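Local coordinates for putative immunoglobulin-blocking virulence protein (Mycoplasma mycoides subsp. capri, PDB 7ADK) that probably binds host immunoglobulin and is thought to block antibody action as a virulence factor, in complex with a lipoprotein chain, at residues N369-Y372 and V376-D379; Y351-Y356 and Q445-R450; E478-D483 and K544-I549. All blocks are in the same frame, centred on the assembly; numbering follows the deposited sequence.

Contact 1. Residues N369-Y372 and V376-D379; sequences NGTY and VKED
Lys377 and Thr371 set their side chains at about a right angle to each other where a helix end turns back toward a β-strand. Helix 364-369 stops in a Schellman motif: Gly370, with a positive phi of 75°, is the C-prime residue, its N bonding Ile367 O while Thr371 N bonds Arg366 O. The chain then runs through a short loop into the strand that holds Lys377, and the two segments are closest in backbone at Thr371 and Lys377, whose CA atoms are 6.9 Å apart. No hydrogen bond joins the segments; the contact is made by the aliphatic part of the lysine. Lys377 leaves its strand with CG anti to the backbone N (chi1 -179°), which sends the chain straight out toward the helix end before it bends at chi3 and chi4. The bends turn CE across the methyl of Thr371, with CG2 to CE at 3.8 Å. That methyl lies anti to the threonine carbonyl carbon, while OG1 is turned elsewhere and makes a weak hydrogen bond to Arg366 NH2. The lysine side chain also touches Ser399 and Leu401 of strand 396-403, the antiparallel neighbour in the sheet. The last helical residue supplies the second partner: Asn369 O lies 3.8 Å from Lys377 CD and 3.3 Å from Lys377 CE.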
loop_
_atom_site.group_PDB
_atom_site.type_symbol
_atom_site.label_atom_id
_atom_site.label_comp_id
_atom_site.label_asym_id
_atom_site.label_seq_id
_atom_site.Cartn_x
_atom_site.Cartn_y
_atom_site.Cartn_z
ATOM N N ASN A 369 21.598 -15.678 10.180
ATOM C CA ASN A 369 22.114 -16.855 10.881
ATOM C C ASN A 369 22.987 -16.515 12.098
ATOM O O ASN A 369 23.241 -17.381 12.929
ATOM C CB ASN A 369 22.904 -17.727 9.895
ATOM C CG ASN A 369 22.115 -18.351 8.756
ATOM O OD1 ASN A 369 22.689 -18.907 7.835
ATOM N ND2 ASN A 369 20.806 -18.332 8.756
ATOM N N GLY A 370 23.446 -15.276 12.237
ATOM C CA GLY A 370 24.285 -14.847 13.346
ATOM C C GLY A 370 25.729 -15.331 13.258
ATOM O O GLY A 370 26.277 -15.761 14.269
ATOM N N THR A 371 26.346 -15.305 12.070
ATOM C CA THR A 371 27.695 -15.813 11.819
ATOM C C THR A 371 28.671 -14.702 11.446
ATOM O O THR A 371 28.301 -13.637 10.962
ATOM C CB THR A 371 27.706 -16.947 10.790
ATOM O OG1 THR A 371 27.359 -16.442 9.556
ATOM C CG2 THR A 371 26.769 -18.091 11.147
ATOM N N TYR A 372 29.950 -14.902 11.756
ATOM C CA TYR A 372 31.001 -13.884 11.714
ATOM C C TYR A 372 32.309 -14.456 11.127
ATOM O O TYR A 372 32.684 -15.574 11.483
ATOM C CB TYR A 372 31.237 -13.336 13.126
ATOM C CG TYR A 372 30.102 -12.525 13.719
ATOM C CD1 TYR A 372 29.054 -13.146 14.424
ATOM C CD2 TYR A 372 30.117 -11.130 13.590
ATOM C CE1 TYR A 372 28.016 -12.381 14.978
ATOM C CE2 TYR A 372 29.093 -10.362 14.156
ATOM C CZ TYR A 372 28.031 -10.980 14.841
ATOM O OH TYR A 372 27.049 -10.202 15.361
ATOM N N VAL A 376 33.108 -19.894 14.342
ATOM C CA VAL A 376 32.245 -21.027 13.974
ATOM C C VAL A 376 31.158 -21.238 15.024
ATOM O O VAL A 376 31.404 -21.121 16.222
ATOM C CB VAL A 376 33.063 -22.287 13.643
ATOM C CG1 VAL A 376 33.918 -22.792 14.798
ATOM C CG2 VAL A 376 32.194 -23.443 13.163
ATOM N N LYS A 377 29.936 -21.496 14.558
ATOM C CA LYS A 377 28.721 -21.648 15.358
ATOM C C LYS A 377 28.343 -23.112 15.505
ATOM O O LYS A 377 28.300 -23.852 14.528
ATOM C CB LYS A 377 27.590 -20.836 14.709
ATOM C CG LYS A 377 26.250 -20.888 15.452
ATOM C CD LYS A 377 25.181 -19.961 14.848
ATOM C CE LYS A 377 24.751 -20.304 13.408
ATOM N NZ LYS A 377 23.923 -21.529 13.287
ATOM N N GLU A 378 27.994 -23.511 16.712
ATOM C CA GLU A 378 27.407 -24.810 17.029
ATOM C C GLU A 378 26.058 -24.612 17.733
ATOM O O GLU A 378 25.965 -23.824 18.667
ATOM C CB GLU A 378 28.416 -25.623 17.859
ATOM C CG GLU A 378 27.873 -26.983 18.300
ATOM C CD GLU A 378 28.887 -27.897 19.003
ATOM O OE1 GLU A 378 28.456 -28.789 19.767
ATOM O OE2 GLU A 378 30.111 -27.796 18.774
ATOM N N ASP A 379 25.001 -25.316 17.331
ATOM C CA ASP A 379 23.772 -25.389 18.126
ATOM C C ASP A 379 23.965 -26.284 19.365
ATOM O O ASP A 379 24.320 -27.457 19.248
ATOM C CB ASP A 379 22.585 -25.869 17.282
ATOM C CG ASP A 379 21.274 -25.819 18.079
ATOM O OD1 ASP A 379 20.551 -24.822 17.984
ATOM O OD2 ASP A 379 20.993 -26.742 18.838
#

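Contact 2. Residues Y351-Y356 and Q445-R450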
loop_
_atom_site.group_PDB
_atom_site.type_symbol
_atom_site.label_atom_id
_atom_site.label_comp_id
_atom_site.label_asym_id
_atom_site.label_seq_id
_atom_site.Cartn_x
_atom_site.Cartn_y
_atom_site.Cartn_z
ATOM N N TYR A 351 35.652 -2.653 17.888
ATOM C CA TYR A 351 34.368 -2.295 18.513
ATOM C C TYR A 351 33.427 -3.484 18.587
ATOM O O TYR A 351 32.777 -3.678 19.608
ATOM C CB TYR A 351 33.674 -1.105 17.846
ATOM C CG TYR A 351 34.231 0.240 18.257
ATOM C CD1 TYR A 351 34.174 0.652 19.599
ATOM C CD2 TYR A 351 34.770 1.103 17.299
ATOM C CE1 TYR A 351 34.703 1.890 19.989
ATOM C CE2 TYR A 351 35.318 2.334 17.678
ATOM C CZ TYR A 351 35.301 2.717 19.026
ATOM O OH TYR A 351 35.871 3.886 19.388
ATOM N N ARG A 352 33.372 -4.321 17.556
ATOM C CA ARG A 352 32.504 -5.506 17.554
ATOM C C ARG A 352 32.934 -6.524 18.606
ATOM O O ARG A 352 34.112 -6.845 18.722
ATOM C CB ARG A 352 32.455 -6.137 16.162
ATOM C CG ARG A 352 31.910 -5.131 15.163
ATOM C CD ARG A 352 31.702 -5.722 13.781
ATOM N NE ARG A 352 30.459 -6.486 13.692
ATOM C CZ ARG A 352 29.629 -6.484 12.673
ATOM N NH1 ARG A 352 29.934 -6.009 11.503
ATOM N NH2 ARG A 352 28.440 -6.945 12.836
ATOM N N VAL A 353 31.979 -7.095 19.331
ATOM C CA VAL A 353 32.150 -8.424 19.925
ATOM C C VAL A 353 31.892 -9.452 18.821
ATOM O O VAL A 353 31.118 -9.179 17.905
ATOM C CB VAL A 353 31.285 -8.589 21.185
ATOM C CG1 VAL A 353 29.804 -8.714 20.914
ATOM C CG2 VAL A 353 31.721 -9.799 21.993
ATOM N N PHE A 354 32.598 -10.582 18.833
ATOM C CA PHE A 354 32.767 -11.423 17.640
ATOM C C PHE A 354 33.456 -10.660 16.487
ATOM O O PHE A 354 32.987 -10.599 15.357
ATOM C CB PHE A 354 31.474 -12.155 17.253
ATOM C CG PHE A 354 30.757 -12.819 18.405
ATOM C CD1 PHE A 354 31.435 -13.732 19.232
ATOM C CD2 PHE A 354 29.402 -12.540 18.649
ATOM C CE1 PHE A 354 30.765 -14.381 20.278
ATOM C CE2 PHE A 354 28.727 -13.189 19.694
ATOM C CZ PHE A 354 29.406 -14.118 20.501
ATOM N N ASP A 355 34.590 -10.039 16.809
ATOM C CA ASP A 355 35.438 -9.240 15.919
ATOM C C ASP A 355 36.044 -10.029 14.747
ATOM O O ASP A 355 36.176 -11.254 14.801
ATOM C CB ASP A 355 36.587 -8.642 16.739
ATOM C CG ASP A 355 37.497 -9.708 17.353
ATOM O OD1 ASP A 355 37.048 -10.448 18.251
ATOM O OD2 ASP A 355 38.670 -9.811 16.950
ATOM N N TYR A 356 36.451 -9.319 13.689
ATOM C CA TYR A 356 37.144 -9.867 12.522
ATOM C C TYR A 356 38.101 -8.845 11.886
ATOM O O TYR A 356 37.916 -7.644 12.026
ATOM C CB TYR A 356 36.130 -10.443 11.525
ATOM C CG TYR A 356 35.050 -9.521 10.996
ATOM C CD1 TYR A 356 35.276 -8.761 9.839
ATOM C CD2 TYR A 356 33.789 -9.483 11.615
ATOM C CE1 TYR A 356 34.249 -7.983 9.292
ATOM C CE2 TYR A 356 32.753 -8.714 11.067
ATOM C CZ TYR A 356 32.977 -7.970 9.894
ATOM O OH TYR A 356 31.971 -7.265 9.329
ATOM N N GLN A 445 26.193 -17.406 31.715
ATOM C CA GLN A 445 26.528 -16.096 31.135
ATOM C C GLN A 445 26.245 -16.093 29.634
ATOM O O GLN A 445 26.737 -16.954 28.912
ATOM C CB GLN A 445 28.001 -15.774 31.446
ATOM C CG GLN A 445 28.545 -14.438 30.903
ATOM C CD GLN A 445 28.098 -13.191 31.660
ATOM O OE1 GLN A 445 27.189 -13.203 32.475
ATOM N NE2 GLN A 445 28.698 -12.055 31.408
ATOM N N ILE A 446 25.483 -15.120 29.141
ATOM C CA ILE A 446 25.147 -14.975 27.716
ATOM C C ILE A 446 25.942 -13.813 27.107
ATOM O O ILE A 446 25.890 -12.690 27.601
ATOM C CB ILE A 446 23.622 -14.797 27.543
ATOM C CG1 ILE A 446 22.778 -15.924 28.172
ATOM C CG2 ILE A 446 23.234 -14.609 26.079
ATOM C CD1 ILE A 446 23.046 -17.321 27.652
ATOM N N THR A 447 26.672 -14.064 26.024
ATOM C CA THR A 447 27.430 -13.040 25.285
ATOM C C THR A 447 26.535 -12.275 24.306
ATOM O O THR A 447 26.711 -11.085 24.111
ATOM C CB THR A 447 28.625 -13.678 24.562
ATOM O OG1 THR A 447 29.503 -14.218 25.519
ATOM C CG2 THR A 447 29.465 -12.716 23.741
ATOM N N SER A 448 25.544 -12.919 23.703
ATOM C CA SER A 448 24.586 -12.250 22.833
ATOM C C SER A 448 23.169 -12.701 23.125
ATOM O O SER A 448 22.865 -13.883 23.034
ATOM C CB SER A 448 24.951 -12.508 21.378
ATOM O OG SER A 448 23.937 -12.047 20.519
ATOM N N TYR A 449 22.279 -11.759 23.358
ATOM C CA TYR A 449 20.843 -11.978 23.248
ATOM C C TYR A 449 20.414 -11.535 21.852
ATOM O O TYR A 449 20.782 -10.441 21.435
ATOM C CB TYR A 449 20.108 -11.191 24.328
ATOM C CG TYR A 449 20.434 -11.582 25.744
ATOM C CD1 TYR A 449 19.749 -12.641 26.355
ATOM C CD2 TYR A 449 21.431 -10.888 26.447
ATOM C CE1 TYR A 449 20.053 -13.009 27.673
ATOM C CE2 TYR A 449 21.746 -11.261 27.760
ATOM C CZ TYR A 449 21.057 -12.319 28.371
ATOM O OH TYR A 449 21.352 -12.655 29.646
ATOM N N ARG A 450 19.659 -12.368 21.126
ATOM C CA ARG A 450 19.057 -12.056 19.819
ATOM C C ARG A 450 17.540 -12.167 19.941
ATOM O O ARG A 450 17.031 -13.261 20.156
ATOM C CB ARG A 450 19.554 -13.004 18.709
ATOM C CG ARG A 450 21.064 -13.283 18.651
ATOM C CD ARG A 450 21.384 -14.226 17.480
ATOM N NE ARG A 450 21.414 -13.480 16.225
ATOM C CZ ARG A 450 21.100 -13.831 15.002
ATOM N NH1 ARG A 450 21.328 -12.947 14.097
ATOM N NH2 ARG A 450 20.598 -14.977 14.658
#
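The ring of Phe354 meets Ser448 and Thr447 in two different ways. Ser448 CB lies at the ring edge, near its plane, 4.2 Å from Phe354 CE2. Thr447 CG2 comes in obliquely at the far end of the ring, 3.5 Å from Phe354 CZ, and is equally far, at 4.1 Å, from the CE1 and CE2 atoms that flank it. This symmetric approach places the methyl against the ring end and not against one flank. Trp375 adds an edge-to-face partner to the same ring, and Val418 of strand 415-422 touches it too. A second flat group lies within 445-450, where Ile446 CG2 sits 3.8 Å above the centre of one face of the Tyr449 ring. The setting is the mixed β-sheet: strand 448-454 runs parallel to both 415-422 and 473-481, and the backbone of Thr447 is hydrogen-bonded to Leu417 and Gln476 on these two neighbours. Against it packs the loop that follows helix 339-351, in which Phe354 has a positive phi of 60°. Thr447 points CG2 at that loop because this methyl is anti to the backbone N; it reaches Val353 CG2 as well, at 4.1 Å. The hydroxyl of Ser448 is hydrogen-bonded to Gln476 NE2, outside the two segments.

Contact 3. Residues E478-D483 and K544-I549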
loop_
_atom_site.group_PDB
_atom_site.type_symbol
_atom_site.label_atom_id
_atom_site.label_comp_id
_atom_site.label_asym_id
_atom_site.label_seq_id
_atom_site.Cartn_x
_atom_site.Cartn_y
_atom_site.Cartn_z
ATOM N N GLU A 478 21.153 -7.990 19.835
ATOM C CA GLU A 478 20.606 -7.856 18.484
ATOM C C GLU A 478 19.079 -7.838 18.573
ATOM O O GLU A 478 18.464 -8.795 19.042
ATOM C CB GLU A 478 21.074 -8.984 17.543
ATOM C CG GLU A 478 22.582 -9.022 17.264
ATOM C CD GLU A 478 23.059 -10.171 16.351
ATOM O OE1 GLU A 478 22.230 -10.913 15.793
ATOM O OE2 GLU A 478 24.281 -10.347 16.158
ATOM N N LEU A 479 18.454 -6.755 18.114
ATOM C CA LEU A 479 17.005 -6.606 18.037
ATOM C C LEU A 479 16.602 -6.568 16.568
ATOM O O LEU A 479 17.050 -5.680 15.849
ATOM C CB LEU A 479 16.569 -5.317 18.756
ATOM C CG LEU A 479 16.979 -5.173 20.229
ATOM C CD1 LEU A 479 16.495 -3.839 20.782
ATOM C CD2 LEU A 479 16.428 -6.282 21.103
ATOM N N PHE A 480 15.771 -7.509 16.123
ATOM C CA PHE A 480 15.232 -7.540 14.765
ATOM C C PHE A 480 13.773 -7.082 14.761
ATOM O O PHE A 480 12.862 -7.868 15.033
ATOM C CB PHE A 480 15.386 -8.926 14.141
ATOM C CG PHE A 480 16.802 -9.441 14.060
ATOM C CD1 PHE A 480 17.434 -10.008 15.183
ATOM C CD2 PHE A 480 17.497 -9.335 12.847
ATOM C CE1 PHE A 480 18.769 -10.425 15.105
ATOM C CE2 PHE A 480 18.832 -9.749 12.774
ATOM C CZ PHE A 480 19.468 -10.276 13.902
ATOM N N PHE A 481 13.554 -5.801 14.481
ATOM C CA PHE A 481 12.237 -5.185 14.432
ATOM C C PHE A 481 11.519 -5.458 13.115
ATOM O O PHE A 481 12.122 -5.458 12.045
ATOM C CB PHE A 481 12.371 -3.688 14.667
ATOM C CG PHE A 481 12.799 -3.299 16.061
ATOM C CD1 PHE A 481 11.864 -3.278 17.105
ATOM C CD2 PHE A 481 14.121 -2.913 16.311
ATOM C CE1 PHE A 481 12.240 -2.857 18.386
ATOM C CE2 PHE A 481 14.499 -2.499 17.593
ATOM C CZ PHE A 481 13.558 -2.451 18.627
ATOM N N SER A 482 10.209 -5.640 13.167
ATOM C CA SER A 482 9.382 -5.737 11.971
ATOM C C SER A 482 9.003 -4.346 11.440
ATOM O O SER A 482 8.603 -3.477 12.206
ATOM C CB SER A 482 8.168 -6.582 12.330
ATOM O OG SER A 482 7.481 -6.991 11.182
ATOM N N ASP A 483 9.081 -4.103 10.133
ATOM C CA ASP A 483 8.804 -2.787 9.528
ATOM C C ASP A 483 7.312 -2.533 9.241
ATOM O O ASP A 483 6.933 -1.413 8.899
ATOM C CB ASP A 483 9.605 -2.608 8.233
ATOM C CG ASP A 483 9.027 -3.383 7.048
ATOM O OD1 ASP A 483 8.696 -4.580 7.188
ATOM O OD2 ASP A 483 8.897 -2.769 5.972
ATOM N N LYS A 544 13.605 -11.771 1.535
ATOM C CA LYS A 544 13.895 -11.085 2.799
ATOM C C LYS A 544 15.391 -10.793 2.862
ATOM O O LYS A 544 16.198 -11.713 2.811
ATOM C CB LYS A 544 13.399 -11.911 4.009
ATOM C CG LYS A 544 11.907 -12.302 3.988
ATOM C CD LYS A 544 10.886 -11.146 3.994
ATOM C CE LYS A 544 10.710 -10.519 5.379
ATOM N NZ LYS A 544 9.900 -9.292 5.363
ATOM N N ILE A 545 15.750 -9.524 2.986
ATOM C CA ILE A 545 17.122 -9.041 3.160
ATOM C C ILE A 545 17.209 -8.318 4.499
ATOM O O ILE A 545 16.321 -7.542 4.831
ATOM C CB ILE A 545 17.549 -8.136 1.975
ATOM C CG1 ILE A 545 17.507 -8.856 0.614
ATOM C CG2 ILE A 545 18.929 -7.503 2.182
ATOM C CD1 ILE A 545 18.471 -10.029 0.447
ATOM N N THR A 546 18.262 -8.560 5.265
ATOM C CA THR A 546 18.457 -7.990 6.598
ATOM C C THR A 546 19.536 -6.917 6.596
ATOM O O THR A 546 20.581 -7.074 5.974
ATOM C CB THR A 546 18.736 -9.096 7.616
ATOM O OG1 THR A 546 17.668 -10.021 7.608
ATOM C CG2 THR A 546 18.819 -8.587 9.048
ATOM N N THR A 547 19.292 -5.803 7.272
ATOM C CA THR A 547 20.178 -4.631 7.284
ATOM C C THR A 547 20.008 -3.819 8.565
ATOM O O THR A 547 18.968 -3.899 9.217
ATOM C CB THR A 547 19.923 -3.781 6.028
ATOM O OG1 THR A 547 20.728 -2.634 5.980
ATOM C CG2 THR A 547 18.496 -3.313 5.895
ATOM N N ARG A 548 20.997 -3.007 8.935
ATOM C CA ARG A 548 20.821 -1.987 9.975
ATOM C C ARG A 548 19.831 -0.904 9.543
ATOM O O ARG A 548 19.805 -0.516 8.373
ATOM C CB ARG A 548 22.176 -1.453 10.458
ATOM C CG ARG A 548 23.004 -0.606 9.485
ATOM C CD ARG A 548 22.588 0.859 9.344
ATOM N NE ARG A 548 23.663 1.641 8.735
ATOM C CZ ARG A 548 23.603 2.863 8.264
ATOM N NH1 ARG A 548 22.535 3.582 8.337
ATOM N NH2 ARG A 548 24.632 3.376 7.677
ATOM N N ILE A 549 19.035 -0.397 10.479
ATOM C CA ILE A 549 18.056 0.667 10.208
ATOM C C ILE A 549 18.768 2.004 9.968
ATOM O O ILE A 549 19.727 2.344 10.660
ATOM C CB ILE A 549 16.997 0.765 11.323
ATOM C CG1 ILE A 549 16.156 -0.503 11.471
ATOM C CG2 ILE A 549 16.028 1.918 11.102
ATOM C CD1 ILE A 549 15.677 -0.726 12.896
#
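Phe480 has chi1 at -58°, which puts CG anti to its carbonyl carbon and swings the ring toward Thr546; there chi1 of -57° leaves CG2 anti to the backbone N, directed at the ring. The two side chains cross at about a right angle. Thr546 CG2 arrives in the plane of the ring, at its edge, 3.9 Å from Phe480 CE2 and 4.1 Å from Phe480 CD2, so both atoms of one ring side share the methyl. The threonine's other branch, OG1, is hydrogen-bonded to Ser507 OG. In the mixed sheet, strand 473-481 pairs in parallel with 502-506, which pairs antiparallel with 547-548, so strand 502-506 separates the two in the sheet order, consistent with the 8.8 Å between the CA atoms of Phe480 and Thr546. Ile367 of helix 364-369 touches both Phe480 and Thr546, and Lys452 makes a cation-pi contact with the phenylalanine. An apolar pair follows further along the strand: Ile549 CD1 approaches the Phe481 ring obliquely, 4.3 Å from Phe481 CD2. Phe481 also packs on Met454, and Ile549 touches Trp515 and Thr506.

Overall arrangement
All three contacts reach the same mixed sheet. The centres of contacts 1 and 2 are about 11 Å apart, and contact 1 falls in sequence between the two segments of contact 2; Tyr372 CD2 packs on Phe354 O at 3.4 Å. Contact 3 follows both along the chain, its centre about 17 Å from that of contact 2 and 18 Å from that of contact 1. Glu478 ties it to the others: its OE1 forms a salt bridge with Arg450 NE (2.7 Å), and its OE2 accepts a hydrogen bond from Tyr372 OH (2.9 Å). Arg450 reaches back to contact 1, its NH1 packing 3.6 Å from Gly370 CA.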